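Local structure of siroheme decarboxylase (Hydrogenobacter thermophilus, 4CH7) at residues K7-I12 and L26-I32; E80-F84 and M123-E127; E171-I175 and K207-L211; A235-V241 and Y273-M279. The protein catalyses the decarboxylation of siroheme to 12,18-didecarboxysiroheme, probably by way of the monodecarboxylated intermediate, in heme d1 biosynthesis. All blocks are in the same frame, centred on the assembly; numbering follows the deposited sequence.

Contact 1. Residues K7-I12 and L26-I32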
# COMPACT_ATOMS: atom_id res chain seq x y z
N LYS A 7 -0.57 22.89 -14.77
CA LYS A 7 -1.70 22.20 -15.41
C LYS A 7 -1.40 20.73 -15.69
O LYS A 7 -2.26 19.87 -15.49
CB LYS A 7 -2.08 22.90 -16.71
CG LYS A 7 -3.19 23.93 -16.57
CD LYS A 7 -3.53 24.52 -17.93
CE LYS A 7 -2.31 25.14 -18.58
NZ LYS A 7 -2.62 25.69 -19.92
N ILE A 8 -0.19 20.45 -16.16
CA ILE A 8 0.23 19.09 -16.47
C ILE A 8 0.37 18.25 -15.21
O ILE A 8 -0.14 17.14 -15.13
CB ILE A 8 1.57 19.09 -17.22
CG1 ILE A 8 1.42 19.70 -18.61
CG2 ILE A 8 2.12 17.69 -17.33
CD1 ILE A 8 2.73 19.88 -19.33
N LEU A 9 1.10 18.80 -14.23
CA LEU A 9 1.28 18.15 -12.93
C LEU A 9 -0.06 17.79 -12.31
O LEU A 9 -0.25 16.70 -11.78
CB LEU A 9 2.06 19.07 -11.99
CG LEU A 9 2.11 18.63 -10.53
CD1 LEU A 9 2.89 17.33 -10.41
CD2 LEU A 9 2.69 19.71 -9.64
N LYS A 10 -1.00 18.73 -12.39
CA LYS A 10 -2.35 18.54 -11.86
C LYS A 10 -3.11 17.43 -12.59
O LYS A 10 -3.81 16.63 -11.96
CB LYS A 10 -3.13 19.85 -11.94
CG LYS A 10 -4.59 19.74 -11.53
CD LYS A 10 -5.36 21.02 -11.83
CE LYS A 10 -6.79 20.94 -11.34
NZ LYS A 10 -7.54 19.81 -11.96
N ILE A 11 -2.98 17.38 -13.91
CA ILE A 11 -3.81 16.50 -14.74
C ILE A 11 -3.35 15.04 -14.76
O ILE A 11 -4.16 14.14 -14.96
CB ILE A 11 -3.95 17.05 -16.19
CG1 ILE A 11 -5.21 16.48 -16.86
CG2 ILE A 11 -2.71 16.76 -17.02
CD1 ILE A 11 -5.47 17.04 -18.25
N ILE A 12 -2.06 14.80 -14.55
CA ILE A 12 -1.53 13.44 -14.55
C ILE A 12 -1.70 12.76 -13.19
O ILE A 12 -1.34 11.59 -13.01
CB ILE A 12 -0.05 13.40 -14.95
CG1 ILE A 12 0.80 14.21 -13.96
CG2 ILE A 12 0.12 13.91 -16.36
CD1 ILE A 12 2.29 14.21 -14.28
N LEU A 26 -5.18 14.20 -22.86
CA LEU A 26 -4.63 15.10 -21.85
C LEU A 26 -4.03 16.35 -22.49
O LEU A 26 -4.19 17.45 -21.99
CB LEU A 26 -3.57 14.39 -21.00
CG LEU A 26 -3.99 13.18 -20.16
CD1 LEU A 26 -2.91 12.82 -19.16
CD2 LEU A 26 -5.31 13.43 -19.46
N ALA A 27 -3.34 16.16 -23.62
CA ALA A 27 -2.74 17.26 -24.35
C ALA A 27 -3.80 18.27 -24.79
O ALA A 27 -3.62 19.48 -24.64
CB ALA A 27 -1.99 16.75 -25.56
N GLN A 28 -4.89 17.75 -25.35
CA GLN A 28 -6.02 18.58 -25.75
C GLN A 28 -6.58 19.34 -24.56
O GLN A 28 -6.81 20.55 -24.64
CB GLN A 28 -7.12 17.72 -26.38
CG GLN A 28 -6.80 17.22 -27.78
CD GLN A 28 -6.67 18.35 -28.78
OE1 GLN A 28 -7.39 19.35 -28.71
NE2 GLN A 28 -5.75 18.21 -29.73
N GLU A 29 -6.79 18.64 -23.45
CA GLU A 29 -7.32 19.25 -22.23
C GLU A 29 -6.39 20.31 -21.64
O GLU A 29 -6.85 21.34 -21.13
CB GLU A 29 -7.64 18.17 -21.18
CG GLU A 29 -8.90 17.37 -21.47
CD GLU A 29 -9.06 16.17 -20.54
OE1 GLU A 29 -8.04 15.71 -19.99
OE2 GLU A 29 -10.20 15.70 -20.38
N VAL A 30 -5.09 20.05 -21.69
CA VAL A 30 -4.09 21.01 -21.20
C VAL A 30 -3.93 22.18 -22.17
O VAL A 30 -3.76 23.33 -21.76
CB VAL A 30 -2.74 20.32 -20.92
CG1 VAL A 30 -1.60 21.32 -20.86
CG2 VAL A 30 -2.81 19.53 -19.61
N GLY A 31 -4.00 21.88 -23.47
CA GLY A 31 -3.89 22.92 -24.48
C GLY A 31 -2.51 23.01 -25.09
O GLY A 31 -2.13 24.05 -25.64
N ILE A 32 -1.75 21.92 -25.01
CA ILE A 32 -0.43 21.87 -25.62
C ILE A 32 -0.28 20.66 -26.53
O ILE A 32 -1.05 19.71 -26.44
CB ILE A 32 0.70 21.85 -24.56
CG1 ILE A 32 0.61 20.58 -23.71
CG2 ILE A 32 0.64 23.09 -23.68
CD1 ILE A 32 1.67 20.51 -22.63
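Ile11 sends CG1 opposite its backbone N (chi1 -158°), which carries CD1 outward to Leu26 and Glu29 and leaves the CG2 branch to meet Val30. CD1 lies 3.8 Å from Leu26 CD2, the two side chains running past each other in opposite directions, and 3.4 Å from Glu29 OE1, so one methyl touches both a leucine branch and a carboxylate oxygen of helix 22-30. CG2 of Ile11 packs 3.8 Å from Val30 CG2. The other branch of the valine, CG1, faces Ile8, whose side chain crosses it at roughly a right angle and continues to a methyl-to-methyl touch of 3.5 Å between Ile8 CD1 and Ile32 CD1.

Helical residues 7-11 and 26-30 run obliquely, their directions 133° apart. At the exposed margin of this apolar layer Lys7 stretches across, its chain bent once on the way, and donates a hydrogen bond from NZ to Val30 O (3.2 Å), in the carbonyl plane. The carbonyl belongs to the last turn of helix 22-30, where the acceptors lack helical N-H partners, and the negative end of the helix probably favours the ammonium group. That helix closes in a Schellman motif with Gly31, at positive phi, as the C-prime residue: Ile32 N reaches Ala27 O at 3.1 Å, and Ile32 is turned back onto Ile8.

Within the HTH domain the contact joins the first helix, 4-11, to helix 22-30. Helix 34-47 completes the core, with Leu37, Thr40 and Ile41 against Ile8, while the backbone of Ile12 bonds to Ala222 at the end of strand 217-222.

Contact 2. Residues E80-F84 and M123-E127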
# COMPACT_ATOMS: atom_id res chain seq x y z
N GLU A 80 18.19 -10.14 12.86
CA GLU A 80 18.07 -11.44 12.20
C GLU A 80 16.65 -11.69 11.70
O GLU A 80 16.44 -12.07 10.55
CB GLU A 80 18.50 -12.56 13.15
CG GLU A 80 18.22 -13.96 12.64
CD GLU A 80 18.69 -15.03 13.60
OE1 GLU A 80 19.18 -14.69 14.69
OE2 GLU A 80 18.57 -16.23 13.25
N VAL A 81 15.68 -11.48 12.59
CA VAL A 81 14.27 -11.66 12.26
C VAL A 81 13.82 -10.66 11.18
O VAL A 81 13.10 -11.03 10.25
CB VAL A 81 13.38 -11.52 13.51
CG1 VAL A 81 11.91 -11.46 13.13
CG2 VAL A 81 13.63 -12.67 14.46
N ALA A 82 14.27 -9.42 11.30
CA ALA A 82 13.91 -8.36 10.36
C ALA A 82 14.32 -8.70 8.93
O ALA A 82 13.54 -8.50 7.99
CB ALA A 82 14.52 -7.04 10.78
N ASN A 83 15.54 -9.21 8.77
CA ASN A 83 16.04 -9.59 7.45
C ASN A 83 15.29 -10.80 6.88
O ASN A 83 15.15 -10.92 5.67
CB ASN A 83 17.54 -9.87 7.51
CG ASN A 83 18.31 -8.80 8.27
OD1 ASN A 83 18.35 -7.64 7.85
ND2 ASN A 83 18.91 -9.19 9.38
N PHE A 84 14.83 -11.68 7.76
CA PHE A 84 14.00 -12.80 7.34
C PHE A 84 12.69 -12.29 6.76
O PHE A 84 12.23 -12.76 5.72
CB PHE A 84 13.72 -13.74 8.52
CG PHE A 84 12.72 -14.82 8.21
CD1 PHE A 84 13.12 -15.98 7.56
CD2 PHE A 84 11.39 -14.67 8.55
CE1 PHE A 84 12.20 -16.98 7.26
CE2 PHE A 84 10.46 -15.66 8.26
CZ PHE A 84 10.87 -16.82 7.62
N MSE A 123 6.11 -18.37 9.56
CA MSE A 123 7.13 -17.34 9.75
C MSE A 123 7.56 -17.29 11.21
O MSE A 123 8.75 -17.37 11.53
CB MSE A 123 6.59 -15.97 9.35
CG MSE A 123 6.51 -15.69 7.85
SE MSE A 123 5.71 -13.93 7.58
CE MSE A 123 5.74 -13.81 5.66
N ALA A 124 6.58 -17.15 12.10
CA ALA A 124 6.83 -17.05 13.53
C ALA A 124 7.47 -18.32 14.09
O ALA A 124 8.31 -18.26 14.98
CB ALA A 124 5.55 -16.73 14.27
N GLU A 125 7.05 -19.47 13.57
CA GLU A 125 7.60 -20.75 14.00
C GLU A 125 9.08 -20.86 13.61
O GLU A 125 9.91 -21.28 14.41
CB GLU A 125 6.81 -21.91 13.38
CG GLU A 125 7.33 -23.28 13.77
CD GLU A 125 6.82 -24.39 12.87
OE1 GLU A 125 5.78 -24.19 12.21
OE2 GLU A 125 7.46 -25.46 12.83
N ARG A 126 9.38 -20.47 12.37
CA ARG A 126 10.74 -20.50 11.85
C ARG A 126 11.65 -19.51 12.58
O ARG A 126 12.81 -19.81 12.87
CB ARG A 126 10.71 -20.18 10.34
CG ARG A 126 12.07 -19.89 9.72
CD ARG A 126 12.97 -21.12 9.70
NE ARG A 126 14.25 -20.83 9.06
CZ ARG A 126 15.34 -21.59 9.20
NH1 ARG A 126 15.30 -22.67 9.96
NH2 ARG A 126 16.46 -21.25 8.58
N GLU A 127 11.11 -18.34 12.89
CA GLU A 127 11.87 -17.32 13.60
C GLU A 127 11.77 -17.47 15.10
O GLU A 127 12.30 -16.65 15.85
CB GLU A 127 11.42 -15.92 13.19
CG GLU A 127 11.83 -15.54 11.79
CD GLU A 127 13.30 -15.80 11.54
OE1 GLU A 127 14.13 -14.99 11.99
OE2 GLU A 127 13.63 -16.81 10.90
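OE1 of Glu127 rests against Val81 in van der Waals contact, 3.3 Å from Val81 CA and 3.4 Å from Val81 CG2. The glutamate is held at the end of its helix by a backbone bond from Glu127 N to Met123 O (2.9 Å). The other oxygen, OE2, sits over one face of the Phe84 ring, toward its rim and 3.5 Å from CG. Carboxylate and ring planes are only 9° apart, a stacked arrangement made possible by a bend in the glutamate at chi2 (-49°), which folds the acid back over the ring and brings Glu127 CG within 3.4 Å of Phe84 CD2. Met123, a selenomethionine in the crystal, meets the ring at its edge, CG to Phe84 CE2 4.0 Å, and Arg126 CG lies 3.8 Å from Phe84 CE1.

Glu80 OE2 is 4.8 Å from Glu127 OE1, a like-charge approach that may raise the proton affinity of either acid. A serine in place of Phe84 would probably open a gap between the two helices and leave the Glu127 carboxylate free to turn.

Helices 75-87 and 116-126 are the two helices of the beta-alpha-beta-beta-alpha-beta order in this AsnC-like domain. Val81 and Met123 rest on Phe71 of strand 65-71, and Leu331 of helix 323-335 touches Phe84 and Arg126.

Contact 3. Residues E171-I175 and K207-L211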
# COMPACT_ATOMS: atom_id res chain seq x y z
N GLU A 171 -5.99 -14.90 -17.08
CA GLU A 171 -5.78 -13.84 -18.07
C GLU A 171 -5.71 -12.48 -17.38
O GLU A 171 -4.83 -11.67 -17.67
CB GLU A 171 -6.88 -13.83 -19.13
CG GLU A 171 -6.68 -12.77 -20.20
CD GLU A 171 -7.78 -12.78 -21.25
OE1 GLU A 171 -8.86 -12.23 -20.98
OE2 GLU A 171 -7.54 -13.33 -22.34
N GLU A 172 -6.66 -12.24 -16.47
CA GLU A 172 -6.69 -11.00 -15.71
C GLU A 172 -5.44 -10.88 -14.82
O GLU A 172 -4.95 -9.78 -14.58
CB GLU A 172 -7.96 -10.91 -14.86
CG GLU A 172 -9.25 -10.78 -15.69
CD GLU A 172 -10.50 -10.98 -14.86
OE1 GLU A 172 -10.49 -11.83 -13.94
OE2 GLU A 172 -11.51 -10.30 -15.13
N LYS A 173 -4.95 -12.02 -14.34
CA LYS A 173 -3.71 -12.05 -13.56
C LYS A 173 -2.53 -11.60 -14.41
O LYS A 173 -1.71 -10.80 -13.97
CB LYS A 173 -3.45 -13.45 -13.02
CG LYS A 173 -4.35 -13.86 -11.86
CD LYS A 173 -3.87 -15.17 -11.25
CE LYS A 173 -4.79 -15.63 -10.13
NZ LYS A 173 -4.31 -16.90 -9.50
N ARG A 174 -2.45 -12.12 -15.63
CA ARG A 174 -1.40 -11.73 -16.58
C ARG A 174 -1.52 -10.25 -16.93
O ARG A 174 -0.51 -9.54 -17.01
CB ARG A 174 -1.49 -12.56 -17.86
CG ARG A 174 -1.17 -14.04 -17.69
CD ARG A 174 -0.97 -14.71 -19.04
NE ARG A 174 -2.11 -14.51 -19.94
CZ ARG A 174 -3.14 -15.34 -20.04
NH1 ARG A 174 -3.18 -16.44 -19.30
NH2 ARG A 174 -4.13 -15.08 -20.88
N ILE A 175 -2.75 -9.79 -17.14
CA ILE A 175 -3.02 -8.38 -17.41
C ILE A 175 -2.48 -7.49 -16.29
O ILE A 175 -1.70 -6.57 -16.55
CB ILE A 175 -4.53 -8.12 -17.59
CG1 ILE A 175 -5.03 -8.68 -18.92
CG2 ILE A 175 -4.84 -6.63 -17.52
CD1 ILE A 175 -6.52 -8.50 -19.15
N LYS A 207 -11.08 -5.00 -21.24
CA LYS A 207 -10.87 -5.73 -20.00
C LYS A 207 -10.45 -4.81 -18.86
O LYS A 207 -10.86 -5.01 -17.71
CB LYS A 207 -9.83 -6.83 -20.21
CG LYS A 207 -10.28 -7.90 -21.18
CD LYS A 207 -9.12 -8.70 -21.71
CE LYS A 207 -9.59 -9.64 -22.80
NZ LYS A 207 -10.52 -10.68 -22.29
N LEU A 208 -9.64 -3.81 -19.17
CA LEU A 208 -9.22 -2.83 -18.17
C LEU A 208 -10.40 -2.01 -17.68
O LEU A 208 -10.51 -1.71 -16.49
CB LEU A 208 -8.13 -1.92 -18.75
CG LEU A 208 -6.78 -2.60 -18.95
CD1 LEU A 208 -5.76 -1.64 -19.54
CD2 LEU A 208 -6.27 -3.17 -17.64
N SER A 209 -11.30 -1.66 -18.60
CA SER A 209 -12.51 -0.93 -18.25
C SER A 209 -13.37 -1.74 -17.29
O SER A 209 -13.86 -1.22 -16.29
CB SER A 209 -13.30 -0.58 -19.51
OG SER A 209 -12.51 0.17 -20.41
N ALA A 210 -13.55 -3.02 -17.59
CA ALA A 210 -14.35 -3.91 -16.76
C ALA A 210 -13.78 -4.05 -15.35
O ALA A 210 -14.52 -4.09 -14.37
CB ALA A 210 -14.48 -5.28 -17.42
N LEU A 211 -12.45 -4.15 -15.27
CA LEU A 211 -11.77 -4.21 -13.98
C LEU A 211 -11.97 -2.91 -13.21
O LEU A 211 -12.07 -2.91 -11.98
CB LEU A 211 -10.27 -4.48 -14.18
CG LEU A 211 -9.90 -5.88 -14.67
CD1 LEU A 211 -8.41 -5.98 -14.95
CD2 LEU A 211 -10.32 -6.91 -13.65
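Ile175 and Leu208, with CA atoms 8.4 Å apart, meet where segments 171-175 and 207-211 cross almost perpendicularly, at 95°, their axes 11.5 Å apart at closest approach. The space between the axes is filled by Ile175, Leu208, Leu211 and the chain of Lys207. Ile175 uses both branches: CG2 packs 3.7 Å from Leu208 CD2 and more loosely against Leu211 CD1, while CD1 touches the aliphatic part of Lys207, 3.7 Å from CD.

The two helices are the first and the last of the second HTH domain, 170-179 and 201-213. Helix 191-196 lies between them in sequence, and the apolar residues described here form part of the small core of this three-helix unit, to which Leu197 and Phe190 from the adjoining loops also contribute.

At the edge of the core, Lys207 crosses Ile175 at about a right angle and bends only at its last torsion (chi4 -65°), turning the amine toward Glu171. The glutamate, extended from its own helix, receives NZ on OE1 at 2.6 Å, on the syn side and 28° out of the carboxylate plane, in a salt bridge. A leucine in place of Lys207 would probably keep some cover on Ile175 but leave the Glu171 carboxylate without its cationic mate. Met199 packs against both members of the pair. On the other flank Glu172 comes within 3.9 Å of Leu211, from OE2 to CD2. Its carboxylate is engaged elsewhere: OE1 accepts from the backbone N of Thr169, and OE2 forms a salt bridge with Arg214 beyond the end of helix 201-213.

Contact 4. Residues A235-V241 and Y273-M279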
# COMPACT_ATOMS: atom_id res chain seq x y z
N ALA A 235 5.66 8.08 13.83
CA ALA A 235 5.01 7.16 14.74
C ALA A 235 3.66 6.70 14.22
O ALA A 235 2.91 7.49 13.63
CB ALA A 235 4.84 7.79 16.12
N MSE A 236 3.38 5.42 14.42
CA MSE A 236 2.03 4.92 14.26
C MSE A 236 1.33 5.14 15.59
O MSE A 236 1.65 4.49 16.58
CB MSE A 236 2.05 3.43 13.91
CG MSE A 236 0.74 2.69 14.17
SE MSE A 236 0.87 0.81 13.72
CE MSE A 236 1.29 1.01 11.83
N SER A 237 0.39 6.08 15.62
CA SER A 237 -0.41 6.30 16.81
C SER A 237 -1.61 5.37 16.76
O SER A 237 -2.31 5.30 15.74
CB SER A 237 -0.86 7.75 16.92
OG SER A 237 -1.81 8.06 15.92
N VAL A 238 -1.84 4.62 17.83
CA VAL A 238 -2.98 3.72 17.89
C VAL A 238 -3.95 4.15 18.98
O VAL A 238 -3.53 4.53 20.07
CB VAL A 238 -2.54 2.25 18.07
CG1 VAL A 238 -1.74 1.78 16.87
CG2 VAL A 238 -1.74 2.08 19.35
N TRP A 239 -5.24 4.11 18.68
CA TRP A 239 -6.25 4.66 19.58
C TRP A 239 -7.41 3.69 19.80
O TRP A 239 -7.83 2.99 18.88
CB TRP A 239 -6.79 5.98 19.02
CG TRP A 239 -5.71 6.96 18.68
CD1 TRP A 239 -4.92 6.97 17.56
CD2 TRP A 239 -5.31 8.09 19.46
NE1 TRP A 239 -4.05 8.03 17.61
CE2 TRP A 239 -4.26 8.73 18.76
CE3 TRP A 239 -5.72 8.63 20.68
CZ2 TRP A 239 -3.63 9.88 19.25
CZ3 TRP A 239 -5.09 9.76 21.17
CH2 TRP A 239 -4.06 10.38 20.45
N GLU A 240 -7.91 3.65 21.03
CA GLU A 240 -9.15 2.94 21.30
C GLU A 240 -10.29 3.95 21.30
O GLU A 240 -10.38 4.81 22.18
CB GLU A 240 -9.09 2.21 22.64
CG GLU A 240 -10.35 1.42 22.97
CD GLU A 240 -10.22 0.63 24.25
OE1 GLU A 240 -9.09 0.23 24.59
OE2 GLU A 240 -11.25 0.43 24.92
N VAL A 241 -11.16 3.84 20.30
CA VAL A 241 -12.24 4.80 20.11
C VAL A 241 -13.56 4.07 19.96
O VAL A 241 -13.64 3.07 19.25
CB VAL A 241 -12.00 5.65 18.84
CG1 VAL A 241 -13.07 6.73 18.70
CG2 VAL A 241 -10.62 6.28 18.88
N TYR A 273 -6.81 -1.47 20.24
CA TYR A 273 -6.83 -0.23 19.47
C TYR A 273 -7.49 -0.43 18.11
O TYR A 273 -7.10 -1.31 17.34
CB TYR A 273 -5.41 0.31 19.30
CG TYR A 273 -4.64 0.40 20.60
CD1 TYR A 273 -4.85 1.43 21.50
CD2 TYR A 273 -3.69 -0.56 20.93
CE1 TYR A 273 -4.14 1.51 22.68
CE2 TYR A 273 -2.98 -0.50 22.11
CZ TYR A 273 -3.21 0.54 22.98
OH TYR A 273 -2.50 0.60 24.17
N ASN A 274 -8.50 0.38 17.81
CA ASN A 274 -9.25 0.27 16.57
C ASN A 274 -9.00 1.42 15.60
O ASN A 274 -9.41 1.36 14.43
CB ASN A 274 -10.75 0.13 16.85
CG ASN A 274 -11.30 1.26 17.71
OD1 ASN A 274 -10.57 1.88 18.47
ND2 ASN A 274 -12.59 1.53 17.58
N LEU A 275 -8.34 2.48 16.07
CA LEU A 275 -7.99 3.60 15.20
C LEU A 275 -6.49 3.80 15.09
O LEU A 275 -5.80 3.99 16.10
CB LEU A 275 -8.67 4.89 15.66
CG LEU A 275 -8.40 6.13 14.79
CD1 LEU A 275 -8.73 5.85 13.34
CD2 LEU A 275 -9.18 7.32 15.29
N PHE A 276 -5.98 3.74 13.86
CA PHE A 276 -4.56 3.94 13.60
C PHE A 276 -4.38 5.28 12.89
O PHE A 276 -5.14 5.61 11.97
CB PHE A 276 -3.99 2.83 12.72
CG PHE A 276 -3.87 1.49 13.41
CD1 PHE A 276 -4.70 1.14 14.47
CD2 PHE A 276 -2.92 0.57 12.98
CE1 PHE A 276 -4.59 -0.09 15.10
CE2 PHE A 276 -2.80 -0.67 13.60
CZ PHE A 276 -3.63 -1.00 14.66
N ALA A 277 -3.40 6.06 13.32
CA ALA A 277 -3.11 7.34 12.68
C ALA A 277 -1.61 7.58 12.58
O ALA A 277 -0.95 7.80 13.59
CB ALA A 277 -3.78 8.49 13.42
N MSE A 278 -1.09 7.55 11.36
CA MSE A 278 0.33 7.78 11.13
C MSE A 278 0.68 9.22 11.47
O MSE A 278 0.15 10.16 10.87
CB MSE A 278 0.71 7.49 9.68
CG MSE A 278 0.38 6.08 9.21
SE MSE A 278 1.04 4.68 10.38
CE MSE A 278 -0.62 4.27 11.29
N MSE A 279 1.55 9.39 12.45
CA MSE A 279 2.02 10.72 12.82
C MSE A 279 3.47 10.92 12.41
O MSE A 279 4.24 9.96 12.29
CB MSE A 279 1.85 10.98 14.32
CG MSE A 279 0.42 11.22 14.77
SE MSE A 279 0.27 11.29 16.71
CE MSE A 279 -1.63 11.61 16.86
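Two neighbouring antiparallel strands of the eight-stranded barrel, 233-239 and 275-281, make this contact in the second AsnC-like domain, and a classic beta bulge marks one end: Asn274 and Leu275 both face Trp239, each giving its N-H to Trp239 O. Ala235 with Met279, Ser237 with Ala277 and Trp239 with Leu275 are hydrogen-bonded pairs; Met236 with Met278 and Val238 with Phe276 are non-hydrogen-bonded.

On the face of Val238, the valine straddles two rings. Its CG1 stands 3.8 Å from the Phe276 centroid, almost over the centre, and CG2 lies 3.6 Å from the Tyr273 centroid, both CH-pi contacts. Met236, a selenomethionine as deposited, sets SE obliquely to the Phe276 ring, 3.9 Å from CD2, in a Met-aromatic contact; its side chain is about 8 Å from that of His93, the inferred active-site residue. The opposite face is turned to helices 246-254 and 284-297. There Trp239 stacks on Tyr303 and meets Met279 CE at CZ2, 3.6 Å away.

Beyond the bulge the Asn274 amide imitates a backbone unit: Val241 N reaches a lone pair of OD1 at 2.7 Å (168° at the hydrogen), and ND2 donates to Val241 O, nearly in the amide plane.

Ser237 OG, buried on the tryptophan face, donates to Ala277 O in a very short bond and accepts from Trp239 NE1 at 2.8 Å, in the plane of the indole. The hydroxyl is therefore used as both donor and acceptor, which probably fixes its rotation and satisfies the indole N-H within an otherwise apolar layer.

In the fold
From the N terminus the contacts follow one another in series, and none nests in or crosses another. Contact 1 closes a short loop of 13 residues inside the first HTH domain, and contact 2 a longer one of 38 that takes in two strands of the first AsnC-like domain. The second half repeats the order, each contact closing a loop of 31 residues: contact 3 joins helices of the second HTH domain across helix 191-196, and contact 4 pairs strands of the second AsnC-like domain across helix 246-254 and strand 259-264. The halves are tied by shared sheets, strand 53-57 pairing with 217-222 and both AsnC-like domains supplying strands to one barrel.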